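Local coordinates for protein GDNF family receptor alpha-3 (Homo sapiens, PDB 2GH0) that serves as the cell-surface receptor for the growth factor artemin, whose binding leads to autophosphorylation and activation of the RET receptor, at residues Ala141-Gly144 and Leu145-Thr148; Glu55-Glu59 and Pro60-Gly64; Val94-Cys98 and Leu99-Arg103. All coordinates share one frame; numbering follows the deposited sequence.

Contact 1. Residues Ala141-Gly144 and Leu145-Thr148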
loop_
_atom_site.group_PDB
_atom_site.type_symbol
_atom_site.label_atom_id
_atom_site.label_comp_id
_atom_site.label_asym_id
_atom_site.label_seq_id
_atom_site.Cartn_x
_atom_site.Cartn_y
_atom_site.Cartn_z
ATOM N N ALA C 141 37.781 4.706 -33.266
ATOM C CA ALA C 141 37.129 5.061 -34.551
ATOM C C ALA C 141 36.339 3.891 -35.161
ATOM O O ALA C 141 35.250 4.062 -35.721
ATOM C CB ALA C 141 38.177 5.530 -35.547
ATOM N N TYR C 142 36.891 2.695 -35.042
ATOM C CA TYR C 142 36.171 1.455 -35.406
ATOM C C TYR C 142 34.883 1.300 -34.597
ATOM O O TYR C 142 33.798 1.162 -35.183
ATOM C CB TYR C 142 37.077 0.240 -35.193
ATOM C CG TYR C 142 36.369 -1.088 -35.491
ATOM C CD1 TYR C 142 36.166 -1.528 -36.797
ATOM C CD2 TYR C 142 35.901 -1.887 -34.451
ATOM C CE1 TYR C 142 35.519 -2.757 -37.057
ATOM C CE2 TYR C 142 35.239 -3.126 -34.710
ATOM C CZ TYR C 142 35.038 -3.521 -36.034
ATOM O OH TYR C 142 34.318 -4.713 -36.191
ATOM N N LEU C 143 34.968 1.385 -33.261
ATOM C CA LEU C 143 33.768 1.265 -32.433
ATOM C C LEU C 143 32.776 2.390 -32.641
ATOM O O LEU C 143 31.566 2.181 -32.552
ATOM C CB LEU C 143 34.082 1.051 -30.925
ATOM C CG LEU C 143 35.031 -0.144 -30.589
ATOM C CD1 LEU C 143 35.128 -0.159 -29.098
ATOM C CD2 LEU C 143 34.445 -1.406 -31.043
ATOM N N GLY C 144 33.280 3.552 -33.000
ATOM C CA GLY C 144 32.466 4.717 -33.423
ATOM C C GLY C 144 31.596 4.526 -34.669
ATOM O O GLY C 144 30.731 5.363 -34.961
ATOM N N LEU C 145 31.748 3.402 -35.375
ATOM C CA LEU C 145 30.863 3.123 -36.538
ATOM C C LEU C 145 29.645 2.260 -36.134
ATOM O O LEU C 145 28.670 2.195 -36.879
ATOM C CB LEU C 145 31.664 2.479 -37.718
ATOM C CG LEU C 145 32.501 3.494 -38.519
ATOM C CD1 LEU C 145 33.497 2.721 -39.360
ATOM C CD2 LEU C 145 31.624 4.340 -39.389
ATOM N N ILE C 146 29.655 1.726 -34.906
ATOM C CA ILE C 146 28.602 0.824 -34.457
ATOM C C ILE C 146 27.348 1.600 -34.101
ATOM O O ILE C 146 27.402 2.556 -33.315
ATOM C CB ILE C 146 29.100 -0.079 -33.326
ATOM C CG1 ILE C 146 30.183 -0.941 -33.855
ATOM C CG2 ILE C 146 28.037 -1.103 -32.914
ATOM C CD1 ILE C 146 30.890 -1.679 -32.848
ATOM N N GLY C 147 26.239 1.272 -34.781
ATOM C CA GLY C 147 25.027 2.107 -34.714
ATOM C C GLY C 147 24.837 3.034 -35.934
ATOM O O GLY C 147 23.795 3.722 -36.041
ATOM N N THR C 148 25.820 3.105 -36.826
ATOM C CA THR C 148 25.644 3.862 -38.078
ATOM C C THR C 148 25.163 2.918 -39.185
ATOM O O THR C 148 25.044 1.707 -38.975
ATOM C CB THR C 148 26.951 4.511 -38.558
ATOM O OG1 THR C 148 27.885 3.476 -38.967
ATOM C CG2 THR C 148 27.574 5.444 -37.499
HETATM O O HOH W 1 29.356 3.768 -32.040
#
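L145 N donates to Y142 O over 3.0 Å, and I146 N donates to L143 O over 3.1 Å. Both follow on from helix 135-143; the second closes a type I beta turn from L143 to I146, which overlaps a type II turn from L145 to T148. A water donates to both L143 O, at 2.8 Å, and I146 O, at 2.6 Å. The type II turn is fastened twice at L145 O: T148 N supplies the backbone bond, while T148 OG1, which is also bonded to M150 N, lies on a lone pair in the carbonyl plane at 2.6 Å. The positive phi of G147 (101°) would drive any side chain into the carbonyl O of I146, a constraint that glycine escapes. G144 O accepts a hydrogen bond from R114 NH1 of helix 109-121. F118 of that helix packs against L145, and F54 of helix 43-56 against L143 and I146, consistent with a buried place between helices. L143 and I146 run side by side in the same direction and meet through CD2 of L143 and CD1 of I146, 4.0 Å apart.

Contact 2. Residues Glu55-Glu59 and Pro60-Gly64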
loop_
_atom_site.group_PDB
_atom_site.type_symbol
_atom_site.label_atom_id
_atom_site.label_comp_id
_atom_site.label_asym_id
_atom_site.label_seq_id
_atom_site.Cartn_x
_atom_site.Cartn_y
_atom_site.Cartn_z
ATOM N N GLU C 55 29.513 6.076 -27.350
ATOM C CA GLU C 55 29.790 7.441 -27.048
ATOM C C GLU C 55 30.015 7.732 -25.545
ATOM O O GLU C 55 30.902 8.537 -25.195
ATOM C CB GLU C 55 28.641 8.283 -27.549
ATOM C CG GLU C 55 28.849 9.674 -27.367
ATOM C CD GLU C 55 27.822 10.481 -28.135
ATOM O OE1 GLU C 55 26.857 9.872 -28.710
ATOM O OE2 GLU C 55 27.994 11.732 -28.164
ATOM N N LYS C 56 29.201 7.099 -24.693
ATOM C CA LYS C 56 29.124 7.448 -23.279
ATOM C C LYS C 56 29.892 6.498 -22.343
ATOM O O LYS C 56 30.386 6.933 -21.306
ATOM C CB LYS C 56 27.659 7.620 -22.831
ATOM C CG LYS C 56 26.914 8.772 -23.566
ATOM C CD LYS C 56 27.611 10.093 -23.422
ATOM C CE LYS C 56 26.990 11.207 -24.334
ATOM N NZ LYS C 56 27.366 12.536 -23.748
ATOM N N ALA C 57 30.013 5.233 -22.705
ATOM C CA ALA C 57 30.649 4.241 -21.830
ATOM C C ALA C 57 32.154 4.512 -21.798
ATOM O O ALA C 57 32.708 4.924 -22.810
ATOM C CB ALA C 57 30.418 2.841 -22.368
ATOM N N ALA C 58 32.838 4.204 -20.679
ATOM C CA ALA C 58 34.307 4.364 -20.662
ATOM C C ALA C 58 34.904 3.503 -21.764
ATOM O O ALA C 58 34.429 2.342 -21.938
ATOM C CB ALA C 58 34.862 3.988 -19.258
ATOM N N GLU C 59 35.906 4.007 -22.518
ATOM C CA GLU C 59 36.445 3.245 -23.622
ATOM C C GLU C 59 36.904 1.860 -23.170
ATOM O O GLU C 59 36.666 0.875 -23.877
ATOM C CB GLU C 59 37.585 3.948 -24.375
ATOM C CG GLU C 59 37.167 5.111 -25.222
ATOM C CD GLU C 59 38.298 6.105 -25.407
ATOM O OE1 GLU C 59 39.265 5.714 -26.112
ATOM O OE2 GLU C 59 38.231 7.249 -24.855
ATOM N N PRO C 60 37.595 1.794 -22.025
ATOM C CA PRO C 60 38.027 0.442 -21.673
ATOM C C PRO C 60 36.863 -0.559 -21.397
ATOM O O PRO C 60 37.029 -1.738 -21.623
ATOM C CB PRO C 60 38.896 0.677 -20.440
ATOM C CG PRO C 60 39.296 2.168 -20.485
ATOM C CD PRO C 60 38.099 2.842 -21.060
ATOM N N HIS C 61 35.751 -0.085 -20.812
ATOM C CA HIS C 61 34.567 -0.938 -20.625
ATOM C C HIS C 61 33.925 -1.333 -21.942
ATOM O O HIS C 61 33.580 -2.490 -22.177
ATOM C CB HIS C 61 33.517 -0.253 -19.704
ATOM C CG HIS C 61 33.984 -0.113 -18.293
ATOM N ND1 HIS C 61 33.849 1.046 -17.576
ATOM C CD2 HIS C 61 34.605 -0.994 -17.472
ATOM C CE1 HIS C 61 34.381 0.891 -16.369
ATOM N NE2 HIS C 61 34.858 -0.340 -16.289
ATOM N N ALA C 62 33.784 -0.376 -22.816
ATOM C CA ALA C 62 33.195 -0.674 -24.131
ATOM C C ALA C 62 34.050 -1.657 -24.973
ATOM O O ALA C 62 33.528 -2.601 -25.636
ATOM C CB ALA C 62 32.911 0.720 -24.856
ATOM N N GLN C 63 35.382 -1.502 -24.933
ATOM C CA GLN C 63 36.291 -2.434 -25.666
ATOM C C GLN C 63 36.389 -3.785 -25.012
ATOM O O GLN C 63 36.533 -4.784 -25.695
ATOM C CB GLN C 63 37.688 -1.761 -25.732
ATOM C CG GLN C 63 37.502 -0.523 -26.718
ATOM C CD GLN C 63 38.715 0.326 -26.887
ATOM O OE1 GLN C 63 39.803 -0.061 -26.482
ATOM N NE2 GLN C 63 38.537 1.493 -27.507
ATOM N N GLY C 64 36.247 -3.841 -23.699
ATOM C CA GLY C 64 36.205 -5.134 -22.996
ATOM C C GLY C 64 34.951 -5.914 -23.409
ATOM O O GLY C 64 35.006 -7.147 -23.627
HETATM O O HOH W 2 31.948 2.903 -18.318
HETATM O O HOH W 3 40.544 3.593 -27.685
#
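E59 and Q63 stand one helical turn apart with nearly parallel side chains. In each, CG is anti to the carbonyl carbon (chi1 -72° and -69°) and the chain continues extended, which sets carboxylate and amide beside one another. A water joins them, giving to E59 OE1 at 2.9 Å and accepting from Q63 NE2 at 2.9 Å. E59 OE1 also forms a salt bridge with R140 of helix 135-143, so the carboxylate has a charged partner besides the water. Nearer the backbone, Q63 CG rests 3.3 Å from E59 O, the acceptor for Q63 N. With an alanine in place of this glutamine, the bridging water would probably lose its amide partner and a gap would be likely to open beside L139 and L143, on which the glutamine packs. At the other side of the turn the H61 ring meets the A58 methyl obliquely, with ND1 3.5 Å from CB. A second water, 2.8 Å from both A58 N and H61 ND1, ties ring to backbone. A57 CB faces A62 CB at 4.1 Å, bringing the linker against the new helix. A58 O receives A62 N at 2.9 Å, nearly straight (171°). The arrangement is a short linker, A57-A58, between the consecutive helices 43-56 and 59-66, with A58 as N-cap, in the first GDNF/GAS1 domain of this chain.

Contact 3. Residues Val94-Cys98 and Leu99-Arg103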
loop_
_atom_site.group_PDB
_atom_site.type_symbol
_atom_site.label_atom_id
_atom_site.label_comp_id
_atom_site.label_asym_id
_atom_site.label_seq_id
_atom_site.Cartn_x
_atom_site.Cartn_y
_atom_site.Cartn_z
ATOM N N VAL C 94 18.672 -7.933 -45.462
ATOM C CA VAL C 94 19.338 -8.111 -46.769
ATOM C C VAL C 94 20.616 -7.296 -46.807
ATOM O O VAL C 94 20.562 -6.072 -46.610
ATOM C CB VAL C 94 18.442 -7.687 -47.941
ATOM C CG1 VAL C 94 19.127 -7.982 -49.316
ATOM C CG2 VAL C 94 17.054 -8.352 -47.831
ATOM N N ALA C 95 21.752 -7.969 -47.050
ATOM C CA ALA C 95 23.042 -7.282 -47.214
ATOM C C ALA C 95 23.094 -6.578 -48.569
ATOM O O ALA C 95 22.976 -7.238 -49.621
ATOM C CB ALA C 95 24.187 -8.257 -47.077
ATOM N N PRO C 96 23.246 -5.239 -48.571
ATOM C CA PRO C 96 23.266 -4.517 -49.840
ATOM C C PRO C 96 24.643 -4.453 -50.457
ATOM O O PRO C 96 25.594 -4.935 -49.874
ATOM C CB PRO C 96 22.826 -3.108 -49.436
ATOM C CG PRO C 96 23.384 -2.943 -48.115
ATOM C CD PRO C 96 23.412 -4.316 -47.437
ATOM N N ASN C 97 24.748 -3.852 -51.641
ATOM C CA ASN C 97 26.068 -3.627 -52.223
ATOM C C ASN C 97 26.860 -2.667 -51.322
ATOM O O ASN C 97 26.298 -1.724 -50.710
ATOM C CB ASN C 97 25.928 -3.089 -53.649
ATOM C CG ASN C 97 27.250 -2.852 -54.292
ATOM O OD1 ASN C 97 27.814 -1.786 -54.123
ATOM N ND2 ASN C 97 27.764 -3.853 -55.042
ATOM N N CYS C 98 28.144 -2.915 -51.146
ATOM C CA CYS C 98 28.881 -2.058 -50.178
ATOM C C CYS C 98 28.891 -0.566 -50.538
ATOM O O CYS C 98 28.883 0.273 -49.613
ATOM C CB CYS C 98 30.311 -2.494 -50.057
ATOM S SG CYS C 98 30.479 -4.140 -49.280
ATOM N N LEU C 99 28.984 -0.282 -51.850
ATOM C CA LEU C 99 29.009 1.090 -52.408
ATOM C C LEU C 99 27.682 1.824 -52.246
ATOM O O LEU C 99 27.682 3.023 -51.950
ATOM C CB LEU C 99 29.437 1.106 -53.895
ATOM C CG LEU C 99 30.847 0.562 -54.135
ATOM C CD1 LEU C 99 31.078 0.464 -55.622
ATOM C CD2 LEU C 99 31.916 1.397 -53.387
ATOM N N GLU C 100 26.562 1.126 -52.443
ATOM C CA GLU C 100 25.231 1.629 -51.962
ATOM C C GLU C 100 25.098 1.933 -50.477
ATOM O O GLU C 100 24.521 2.944 -50.076
ATOM C CB GLU C 100 24.167 0.614 -52.358
ATOM C CG GLU C 100 24.048 0.651 -53.856
ATOM C CD GLU C 100 24.023 2.100 -54.339
ATOM O OE1 GLU C 100 23.150 2.842 -53.722
ATOM O OE2 GLU C 100 24.831 2.480 -55.309
ATOM N N LEU C 101 25.560 1.016 -49.651
ATOM C CA LEU C 101 25.617 1.259 -48.209
ATOM C C LEU C 101 26.414 2.535 -47.812
ATOM O O LEU C 101 25.954 3.346 -46.983
ATOM C CB LEU C 101 26.242 0.020 -47.553
ATOM C CG LEU C 101 26.072 -0.146 -46.047
ATOM C CD1 LEU C 101 24.553 -0.075 -45.599
ATOM C CD2 LEU C 101 26.800 -1.437 -45.521
ATOM N N ARG C 102 27.648 2.683 -48.333
ATOM C CA ARG C 102 28.418 3.917 -48.109
ATOM C C ARG C 102 27.676 5.165 -48.562
ATOM O O ARG C 102 27.784 6.213 -47.945
ATOM C CB ARG C 102 29.743 3.880 -48.872
ATOM C CG ARG C 102 30.748 4.923 -48.334
ATOM C CD ARG C 102 32.138 4.851 -49.021
ATOM N NE ARG C 102 31.984 4.926 -50.487
ATOM C CZ ARG C 102 32.976 4.717 -51.352
ATOM N NH1 ARG C 102 34.188 4.498 -50.893
ATOM N NH2 ARG C 102 32.763 4.781 -52.669
ATOM N N ARG C 103 26.926 5.048 -49.646
ATOM C CA ARG C 103 26.141 6.182 -50.159
ATOM C C ARG C 103 25.035 6.587 -49.172
ATOM O O ARG C 103 24.616 7.858 -49.112
ATOM C CB ARG C 103 25.499 5.816 -51.463
ATOM C CG ARG C 103 24.837 7.108 -52.140
ATOM C CD ARG C 103 24.578 6.794 -53.560
ATOM N NE ARG C 103 23.147 6.919 -53.875
ATOM C CZ ARG C 103 22.237 6.000 -53.521
ATOM N NH1 ARG C 103 22.601 4.879 -52.815
ATOM N NH2 ARG C 103 20.960 6.231 -53.881
#
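N97 caps the amino end of helix 98-106 by an Asx turn, its OD1 accepting from L99 N at 3.0 Å. The geometry is serviceable rather than ideal: the N-H...O angle is 135°, and the donor lies 38° above the plane of the side-chain amide. With CG anti to the backbone N, the asparagine side chain extends alongside that of L99, both pointing the same way, and OD1 also lies 3.3 Å from L99 CB. The other end of the amide is engaged too, since N97 ND2 bonds to S171 OG, which fixes the amide's rotation from both sides. The backbone takes over from the cap at once. L101 N reaches N97 O at 3.0 Å, and R102 N reaches C98 O at 3.0 Å, so the first helical turn is set.

Two further links anchor this helix start: C98 is disulfide-bonded to C166, and R102 NH2 makes a salt bridge with E177 OE2 of helix 175-186. L99 and C98 both pack on C178 of the same helix, joining these helices of the second GDNF/GAS1 domain. On the flank of the cap, E100 CG comes to 4.2 Å from N97 CB, a loose aliphatic touch. The residue before the cap, P96, and the fourth residue after it, L101, pair as a hydrophobic staple across the helix start. L101 holds CG anti to its own amide nitrogen (chi1 -164°), which, with chi2, brings CD1 to the P96 ring. The two side chains cross at a slant, P96 CG lying 4.0 Å from L101 CD1.

Overall arrangement
Along the chain the order is contact 2, contact 3, contact 1, each closing before the next opens. Contact 2 belongs to the first GDNF/GAS1 domain, contact 1 and the helical part of contact 3 to the second. The centre of contact 1 lies about 6 Å from the chain centre and about 12 Å from that of contact 2. These two touch where L143 CD1 meets Q63 CG at 3.4 Å, so helices 59-66 and 135-143 pack on each other there. Contact 3 remains separate: its nearest atoms are about 7 Å from contact 1 and about 19 Å from contact 2, which sits across the chain centre. Together they sample two helix starts and one helix exit in this largely helical, disulfide-rich receptor fragment.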